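Local structure of protein yxeP (Bacillus subtilis, 1YSJ) at residues Arg60-Glu64 / Glu65-Ile69; Pro73-Thr77 / Gly78-Glu82; Gln154-Glu158 / Ile159-Ala163. The protein probably catalyses the removal of the acetyl group from N-acetylcysteine, as a dinuclear metal hydrolase of the M20 peptidase family, in the breakdown of S-(2-succino)cysteine to cysteine. The protein carries 1 engineered substitution. One frame throughout, in Å; residues are numbered along the deposited sequence.

Interaction 1: Arg60-Glu64 / Glu65-Ile69; sequences RWLEE and EQIEI
L62 and I67 meet where helix 52-64 ends and the chain doubles back, five residues apart in sequence. Two backbone hydrogen bonds make the reversal: I67 N donates to L62 O at 3.0 Å, while Q66 N reaches E63 O in a weak bond of 3.3 Å. A further weak bond, from E65 N, ends on the same L62 O.

Along the L62 side chain, CB faces I69 CD1 at 3.8 Å and has I67 CB a little farther off. CG stands beside the backbone N, opposite the carbonyl carbon (chi1 -60°), which sets L62 CD2 against I67 CD1 at 3.9 Å. The other branch of L62, CD1, packs on V79 of the adjoining strand. A135 of helix 124-139 touches both L62 and I67. I69 comes in across E63 at about a right angle, its CD1 lying 3.5 Å from E63 CG, so the methylene part of E63 adds to the apolar contact.

On the polar side, the E65 chain bends at chi2 (-49°), and its OE2 forms a salt bridge with R33 of helix 28-43, to which E64 adds a weak, long ion pair. With an alanine here in place of E65, R33 would probably lose its salt-bridge partner, keep only the weak E64 pair of these two, and be freer to turn. Q66, with a positive phi of 57°, is the C-prime residue; together with the paired bonds to L62 O and E63 O it defines a Schellman motif, here closing helix 52-64 and leading into edge strand 68-69.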
loop_
_atom_site.group_PDB
_atom_site.type_symbol
_atom_site.label_atom_id
_atom_site.label_comp_id
_atom_site.label_asym_id
_atom_site.label_seq_id
_atom_site.Cartn_x
_atom_site.Cartn_y
_atom_site.Cartn_z
ATOM N N ARG A 60 -29.248 11.065 -36.884
ATOM C CA ARG A 60 -30.618 11.008 -37.390
ATOM C C ARG A 60 -31.422 12.283 -37.100
ATOM O O ARG A 60 -32.113 12.803 -37.978
ATOM C CB ARG A 60 -31.328 9.768 -36.826
ATOM C CG ARG A 60 -32.853 9.816 -36.870
ATOM C CD ARG A 60 -33.474 8.435 -36.743
ATOM N NE ARG A 60 -33.046 7.710 -35.545
ATOM C CZ ARG A 60 -33.662 7.757 -34.366
ATOM N NH1 ARG A 60 -34.743 8.508 -34.195
ATOM N NH2 ARG A 60 -33.194 7.047 -33.349
ATOM N N TRP A 61 -31.320 12.770 -35.868
ATOM C CA TRP A 61 -32.069 13.946 -35.408
ATOM C C TRP A 61 -31.694 15.246 -36.130
ATOM O O TRP A 61 -32.555 16.087 -36.396
ATOM C CB TRP A 61 -31.970 14.106 -33.887
ATOM C CG TRP A 61 -32.690 13.025 -33.114
ATOM C CD1 TRP A 61 -33.795 12.316 -33.516
ATOM C CD2 TRP A 61 -32.368 12.547 -31.799
ATOM N NE1 TRP A 61 -34.169 11.421 -32.539
ATOM C CE2 TRP A 61 -33.313 11.542 -31.475
ATOM C CE3 TRP A 61 -31.364 12.859 -30.868
ATOM C CZ2 TRP A 61 -33.293 10.857 -30.254
ATOM C CZ3 TRP A 61 -31.340 12.176 -29.654
ATOM C CH2 TRP A 61 -32.304 11.183 -29.359
ATOM N N LEU A 62 -30.413 15.386 -36.464
ATOM C CA LEU A 62 -29.923 16.543 -37.218
ATOM C C LEU A 62 -30.289 16.450 -38.704
ATOM O O LEU A 62 -30.629 17.455 -39.330
ATOM C CB LEU A 62 -28.408 16.712 -37.032
ATOM C CG LEU A 62 -27.917 16.941 -35.592
ATOM C CD1 LEU A 62 -26.446 16.564 -35.432
ATOM C CD2 LEU A 62 -28.160 18.371 -35.113
ATOM N N GLU A 63 -30.227 15.241 -39.259
ATOM C CA GLU A 63 -30.602 15.010 -40.655
ATOM C C GLU A 63 -32.110 15.134 -40.882
ATOM O O GLU A 63 -32.550 15.366 -42.006
ATOM C CB GLU A 63 -30.073 13.658 -41.153
ATOM C CG GLU A 63 -28.574 13.680 -41.451
ATOM C CD GLU A 63 -27.966 12.305 -41.723
ATOM O OE1 GLU A 63 -28.531 11.278 -41.282
ATOM O OE2 GLU A 63 -26.901 12.260 -42.374
ATOM N N GLU A 64 -32.890 14.994 -39.812
ATOM C CA GLU A 64 -34.333 15.239 -39.859
ATOM C C GLU A 64 -34.625 16.681 -40.257
ATOM O O GLU A 64 -35.569 16.945 -41.002
ATOM C CB GLU A 64 -34.983 14.944 -38.502
ATOM C CG GLU A 64 -35.492 13.510 -38.331
ATOM C CD GLU A 64 -35.805 13.159 -36.880
ATOM O OE1 GLU A 64 -35.932 14.081 -36.039
ATOM O OE2 GLU A 64 -35.922 11.951 -36.580
ATOM N N GLU A 65 -33.806 17.601 -39.754
ATOM C CA GLU A 65 -33.982 19.021 -40.023
ATOM C C GLU A 65 -32.993 19.546 -41.058
ATOM O O GLU A 65 -32.774 20.753 -41.163
ATOM C CB GLU A 65 -33.920 19.827 -38.719
ATOM C CG GLU A 65 -35.076 19.536 -37.748
ATOM C CD GLU A 65 -36.454 19.580 -38.415
ATOM O OE1 GLU A 65 -36.794 20.612 -39.039
ATOM O OE2 GLU A 65 -37.200 18.581 -38.313
ATOM N N GLN A 66 -32.415 18.622 -41.828
ATOM C CA GLN A 66 -31.499 18.931 -42.940
ATOM C C GLN A 66 -30.274 19.753 -42.527
ATOM O O GLN A 66 -29.824 20.643 -43.254
ATOM C CB GLN A 66 -32.245 19.589 -44.111
ATOM C CG GLN A 66 -32.993 18.607 -45.016
ATOM C CD GLN A 66 -34.201 17.969 -44.348
ATOM O OE1 GLN A 66 -34.388 16.753 -44.416
ATOM N NE2 GLN A 66 -35.025 18.787 -43.699
ATOM N N ILE A 67 -29.747 19.442 -41.349
ATOM C CA ILE A 67 -28.513 20.041 -40.882
ATOM C C ILE A 67 -27.367 19.167 -41.379
ATOM O O ILE A 67 -27.353 17.961 -41.122
ATOM C CB ILE A 67 -28.498 20.175 -39.338
ATOM C CG1 ILE A 67 -29.649 21.087 -38.879
ATOM C CG2 ILE A 67 -27.131 20.684 -38.849
ATOM C CD1 ILE A 67 -30.004 20.976 -37.400
ATOM N N GLU A 68 -26.430 19.776 -42.108
ATOM C CA GLU A 68 -25.289 19.054 -42.671
ATOM C C GLU A 68 -24.440 18.402 -41.585
ATOM O O GLU A 68 -24.078 19.033 -40.592
ATOM C CB GLU A 68 -24.422 19.967 -43.553
ATOM C CG GLU A 68 -23.014 19.412 -43.829
ATOM C CD GLU A 68 -22.354 19.959 -45.089
ATOM O OE1 GLU A 68 -22.630 21.116 -45.482
ATOM O OE2 GLU A 68 -21.536 19.223 -45.684
ATOM N N ILE A 69 -24.139 17.126 -41.787
ATOM C CA ILE A 69 -23.233 16.405 -40.911
ATOM C C ILE A 69 -21.894 16.205 -41.615
ATOM O O ILE A 69 -21.837 15.715 -42.746
ATOM C CB ILE A 69 -23.867 15.085 -40.404
ATOM C CG1 ILE A 69 -24.761 15.395 -39.200
ATOM C CG2 ILE A 69 -22.795 14.061 -40.010
ATOM C CD1 ILE A 69 -26.027 14.626 -39.167
#

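Interaction 2: Pro73-Thr77 / Gly78-Glu82; sequences PQLKT and GVIAE. Engineered in segment 78-82: G78 (natural residue Ala).
This is a local, buried contact at the entrance to strand 79-84, where the loop leaving strand 68-69 swings round into the mixed sheet; it combines one apolar touch with a possible water bridge. L75 CD1 meets I80 CD1 at 3.8 Å, and the two side chains cross at about a right angle. CG of L75 lies opposite its carbonyl carbon (chi1 -77°), and the extended chi2 of 176° sets CD1 against I80. L70 and V72 of the preceding loop also touch I80.

No direct hydrogen bond joins the two segments. Instead a water lies within hydrogen-bonding distance of G78 O (2.7 Å) and L75 O (3.1 Å), and can bridge the two carbonyls, whose oxygens are 4.3 Å apart. G78, an engineered residue where the natural chain has alanine, has a positive phi of 107°, and its N donates to T55 OG1. T77 OG1 is hydrogen-bonded to E51 OE1.

With a water that can link L75 O and G78 O, and with G78 N and T77 OG1 both bonded to the region of helix 52-64, these four polar atoms find their partners in solvent and neighbouring side chains rather than in each other.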
loop_
_atom_site.group_PDB
_atom_site.type_symbol
_atom_site.label_atom_id
_atom_site.label_comp_id
_atom_site.label_asym_id
_atom_site.label_seq_id
_atom_site.Cartn_x
_atom_site.Cartn_y
_atom_site.Cartn_z
ATOM N N PRO A 73 -14.363 10.213 -40.429
ATOM C CA PRO A 73 -14.297 8.757 -40.259
ATOM C C PRO A 73 -13.469 8.319 -39.051
ATOM O O PRO A 73 -13.767 7.283 -38.447
ATOM C CB PRO A 73 -13.645 8.272 -41.562
ATOM C CG PRO A 73 -13.787 9.401 -42.524
ATOM C CD PRO A 73 -13.743 10.641 -41.697
ATOM N N GLN A 74 -12.453 9.109 -38.699
ATOM C CA GLN A 74 -11.604 8.826 -37.532
ATOM C C GLN A 74 -12.377 8.860 -36.202
ATOM O O GLN A 74 -11.981 8.208 -35.241
ATOM C CB GLN A 74 -10.380 9.758 -37.491
ATOM C CG GLN A 74 -9.426 9.508 -36.321
ATOM C CD GLN A 74 -8.036 10.095 -36.529
ATOM O OE1 GLN A 74 -7.845 11.312 -36.485
ATOM N NE2 GLN A 74 -7.053 9.221 -36.729
ATOM N N LEU A 75 -13.478 9.608 -36.154
ATOM C CA LEU A 75 -14.361 9.597 -34.986
ATOM C C LEU A 75 -15.439 8.534 -35.127
ATOM O O LEU A 75 -16.477 8.779 -35.747
ATOM C CB LEU A 75 -15.008 10.970 -34.759
ATOM C CG LEU A 75 -14.171 12.089 -34.139
ATOM C CD1 LEU A 75 -14.983 13.378 -34.106
ATOM C CD2 LEU A 75 -13.690 11.725 -32.733
ATOM N N LYS A 76 -15.187 7.361 -34.547
ATOM C CA LYS A 76 -16.133 6.241 -34.577
ATOM C C LYS A 76 -17.432 6.644 -33.890
ATOM O O LYS A 76 -18.522 6.432 -34.427
ATOM C CB LYS A 76 -15.554 4.993 -33.897
ATOM C CG LYS A 76 -14.061 4.718 -34.152
ATOM C CD LYS A 76 -13.179 5.129 -32.957
ATOM C CE LYS A 76 -12.765 6.592 -33.023
ATOM N NZ LYS A 76 -12.477 7.214 -31.697
ATOM N N THR A 77 -17.306 7.226 -32.701
ATOM C CA THR A 77 -18.450 7.798 -31.999
ATOM C C THR A 77 -18.274 9.309 -31.896
ATOM O O THR A 77 -17.153 9.819 -31.866
ATOM C CB THR A 77 -18.646 7.185 -30.591
ATOM O OG1 THR A 77 -17.487 7.440 -29.793
ATOM C CG2 THR A 77 -18.874 5.676 -30.671
ATOM N N GLY A 78 -19.387 10.022 -31.837
ATOM C CA GLY A 78 -19.348 11.477 -31.843
ATOM C C GLY A 78 -19.812 11.984 -33.188
ATOM O O GLY A 78 -19.665 11.301 -34.204
ATOM N N VAL A 79 -20.386 13.183 -33.192
ATOM C CA VAL A 79 -20.992 13.746 -34.392
ATOM C C VAL A 79 -20.511 15.173 -34.566
ATOM O O VAL A 79 -20.502 15.957 -33.612
ATOM C CB VAL A 79 -22.553 13.710 -34.319
ATOM C CG1 VAL A 79 -23.180 14.248 -35.597
ATOM C CG2 VAL A 79 -23.055 12.301 -34.052
ATOM N N ILE A 80 -20.095 15.496 -35.788
ATOM C CA ILE A 80 -19.719 16.854 -36.148
ATOM C C ILE A 80 -20.705 17.355 -37.192
ATOM O O ILE A 80 -20.868 16.751 -38.250
ATOM C CB ILE A 80 -18.263 16.947 -36.694
ATOM C CG1 ILE A 80 -17.281 16.115 -35.842
ATOM C CG2 ILE A 80 -17.821 18.416 -36.828
ATOM C CD1 ILE A 80 -17.137 16.546 -34.363
ATOM N N ALA A 81 -21.371 18.458 -36.873
ATOM C CA ALA A 81 -22.343 19.066 -37.767
ATOM C C ALA A 81 -21.949 20.515 -38.037
ATOM O O ALA A 81 -21.099 21.076 -37.342
ATOM C CB ALA A 81 -23.747 18.975 -37.165
ATOM N N GLU A 82 -22.568 21.119 -39.048
ATOM C CA GLU A 82 -22.198 22.463 -39.475
ATOM C C GLU A 82 -23.398 23.212 -40.046
ATOM O O GLU A 82 -24.156 22.663 -40.847
ATOM C CB GLU A 82 -21.064 22.384 -40.509
ATOM C CG GLU A 82 -20.500 23.720 -40.969
ATOM C CD GLU A 82 -19.165 23.583 -41.697
ATOM O OE1 GLU A 82 -18.144 23.306 -41.028
ATOM O OE2 GLU A 82 -19.134 23.772 -42.936
HETATM O O HOH W 1 -19.576 9.239 -36.012
#

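Interaction 3: Gln154-Glu158 / Ile159-Ala163; sequences QPAEE and IAAGA. With NI (nickel (II) ion), chain D.
A156 O collects two backbone donors as the chain curls from strand 148-154 toward helix 162-168: A161 N at 3.1 Å, nearly in line with the carbonyl bond, and G162 N, also at 3.1 Å but 54° above the carbonyl plane. Between A156 and A161 lies a type I turn from E157 to A160, closed by A160 N on E157 O at 2.9 Å. A161 is the N-cap residue, and G162 CA approaches P155 O to 3.0 Å in a CA-H...O contact, leaving no room for a side chain there.

I159 lays its CG1 on A156 CB. E158 bends at chi2 (-69°) to present its carboxylate to nickel, OE1 and OE2 both binding the nickel at 2.4 Å; C122 and H374 complete the protein ligands of this ion. Water 2, itself on the nickel, donates to E157 OE1 at 2.7 Å, which places E157 in the second shell. The extended Q154 side chain runs past the start of the helix, OE1 lying 3.6 Å from A163 CB, while its amide bonds to Y354, R95 and D350.

H124 of helix 124-139 touches both glutamates, strand 91-97 backs E157 through R95 and D97, and Y314 and L315 of strand 306-320 lie against A160.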
loop_
_atom_site.group_PDB
_atom_site.type_symbol
_atom_site.label_atom_id
_atom_site.label_comp_id
_atom_site.label_asym_id
_atom_site.label_seq_id
_atom_site.Cartn_x
_atom_site.Cartn_y
_atom_site.Cartn_z
ATOM N N GLN A 154 -19.130 15.427 -28.606
ATOM C CA GLN A 154 -17.860 14.830 -28.255
ATOM C C GLN A 154 -18.005 13.582 -27.386
ATOM O O GLN A 154 -18.681 13.615 -26.355
ATOM C CB GLN A 154 -17.002 15.876 -27.531
ATOM C CG GLN A 154 -15.690 15.340 -26.982
ATOM C CD GLN A 154 -15.182 16.125 -25.800
ATOM O OE1 GLN A 154 -14.985 17.342 -25.883
ATOM N NE2 GLN A 154 -14.946 15.432 -24.687
ATOM N N PRO A 155 -17.334 12.484 -27.776
ATOM C CA PRO A 155 -17.343 11.290 -26.932
ATOM C C PRO A 155 -16.339 11.429 -25.793
ATOM O O PRO A 155 -15.487 12.312 -25.838
ATOM C CB PRO A 155 -16.873 10.193 -27.890
ATOM C CG PRO A 155 -15.959 10.903 -28.839
ATOM C CD PRO A 155 -16.516 12.297 -28.993
ATOM N N ALA A 156 -16.465 10.578 -24.775
ATOM C CA ALA A 156 -15.386 10.338 -23.808
ATOM C C ALA A 156 -14.887 11.561 -23.012
ATOM O O ALA A 156 -13.675 11.723 -22.808
ATOM C CB ALA A 156 -14.209 9.630 -24.503
ATOM N N GLU A 157 -15.808 12.413 -22.566
ATOM C CA GLU A 157 -15.442 13.512 -21.670
ATOM C C GLU A 157 -15.043 12.961 -20.301
ATOM O O GLU A 157 -14.085 13.432 -19.682
ATOM C CB GLU A 157 -16.592 14.511 -21.524
ATOM C CG GLU A 157 -16.247 15.797 -20.757
ATOM C CD GLU A 157 -16.242 15.628 -19.235
ATOM O OE1 GLU A 157 -17.063 14.848 -18.699
ATOM O OE2 GLU A 157 -15.414 16.287 -18.570
ATOM N N GLU A 158 -15.774 11.947 -19.845
ATOM C CA GLU A 158 -15.590 11.414 -18.500
ATOM C C GLU A 158 -14.215 10.790 -18.267
ATOM O O GLU A 158 -13.766 10.693 -17.128
ATOM C CB GLU A 158 -16.711 10.432 -18.139
ATOM C CG GLU A 158 -18.114 11.054 -18.139
ATOM C CD GLU A 158 -18.341 12.054 -17.007
ATOM O OE1 GLU A 158 -17.459 12.240 -16.137
ATOM O OE2 GLU A 158 -19.425 12.666 -16.978
ATOM N N ILE A 159 -13.548 10.378 -19.341
ATOM C CA ILE A 159 -12.194 9.826 -19.218
ATOM C C ILE A 159 -11.147 10.770 -19.804
ATOM O O ILE A 159 -9.981 10.399 -19.964
ATOM C CB ILE A 159 -12.083 8.403 -19.820
ATOM C CG1 ILE A 159 -12.520 8.396 -21.292
ATOM C CG2 ILE A 159 -12.890 7.414 -18.974
ATOM C CD1 ILE A 159 -12.054 7.184 -22.076
ATOM N N ALA A 160 -11.585 11.992 -20.109
ATOM C CA ALA A 160 -10.725 13.076 -20.605
ATOM C C ALA A 160 -9.957 12.706 -21.873
ATOM O O ALA A 160 -8.795 13.098 -22.047
ATOM C CB ALA A 160 -9.766 13.558 -19.499
ATOM N N ALA A 161 -10.618 11.971 -22.768
ATOM C CA ALA A 161 -9.953 11.449 -23.957
ATOM C C ALA A 161 -10.579 11.927 -25.273
ATOM O O ALA A 161 -9.923 11.925 -26.315
ATOM C CB ALA A 161 -9.906 9.935 -23.897
ATOM N N GLY A 162 -11.834 12.359 -25.213
ATOM C CA GLY A 162 -12.593 12.707 -26.413
ATOM C C GLY A 162 -12.211 14.003 -27.092
ATOM O O GLY A 162 -12.169 14.070 -28.323
ATOM N N ALA A 163 -11.953 15.035 -26.295
ATOM C CA ALA A 163 -11.512 16.327 -26.811
ATOM C C ALA A 163 -10.194 16.216 -27.583
ATOM O O ALA A 163 -10.024 16.861 -28.616
ATOM C CB ALA A 163 -11.395 17.346 -25.682
HETATM NI NI NI D . -18.776 13.956 -15.068
HETATM O O HOH W 2 -18.269 15.918 -16.491
HETATM O O HOH W 3 -17.399 15.495 -13.968
#

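The three contacts follow one another along the chain without overlap, and all border the mixed sheet of the metal-binding part of the protein. Interactions 1 and 2 have centres about 13 Å apart and touch through neighbouring antiparallel strands 68-69 and 79-84, where E68 O and E82 N are probably hydrogen-bonded. Interaction 3 is likewise about 13 Å from interaction 2, centre to centre, and meets it where T77 and G78 pack on P155, just past strand 148-154. Interactions 1 and 3 do not touch, with centres about 23 Å apart. The series thus runs from the sheet's outer edge inward to the nickel site, interaction 2 joining the other two.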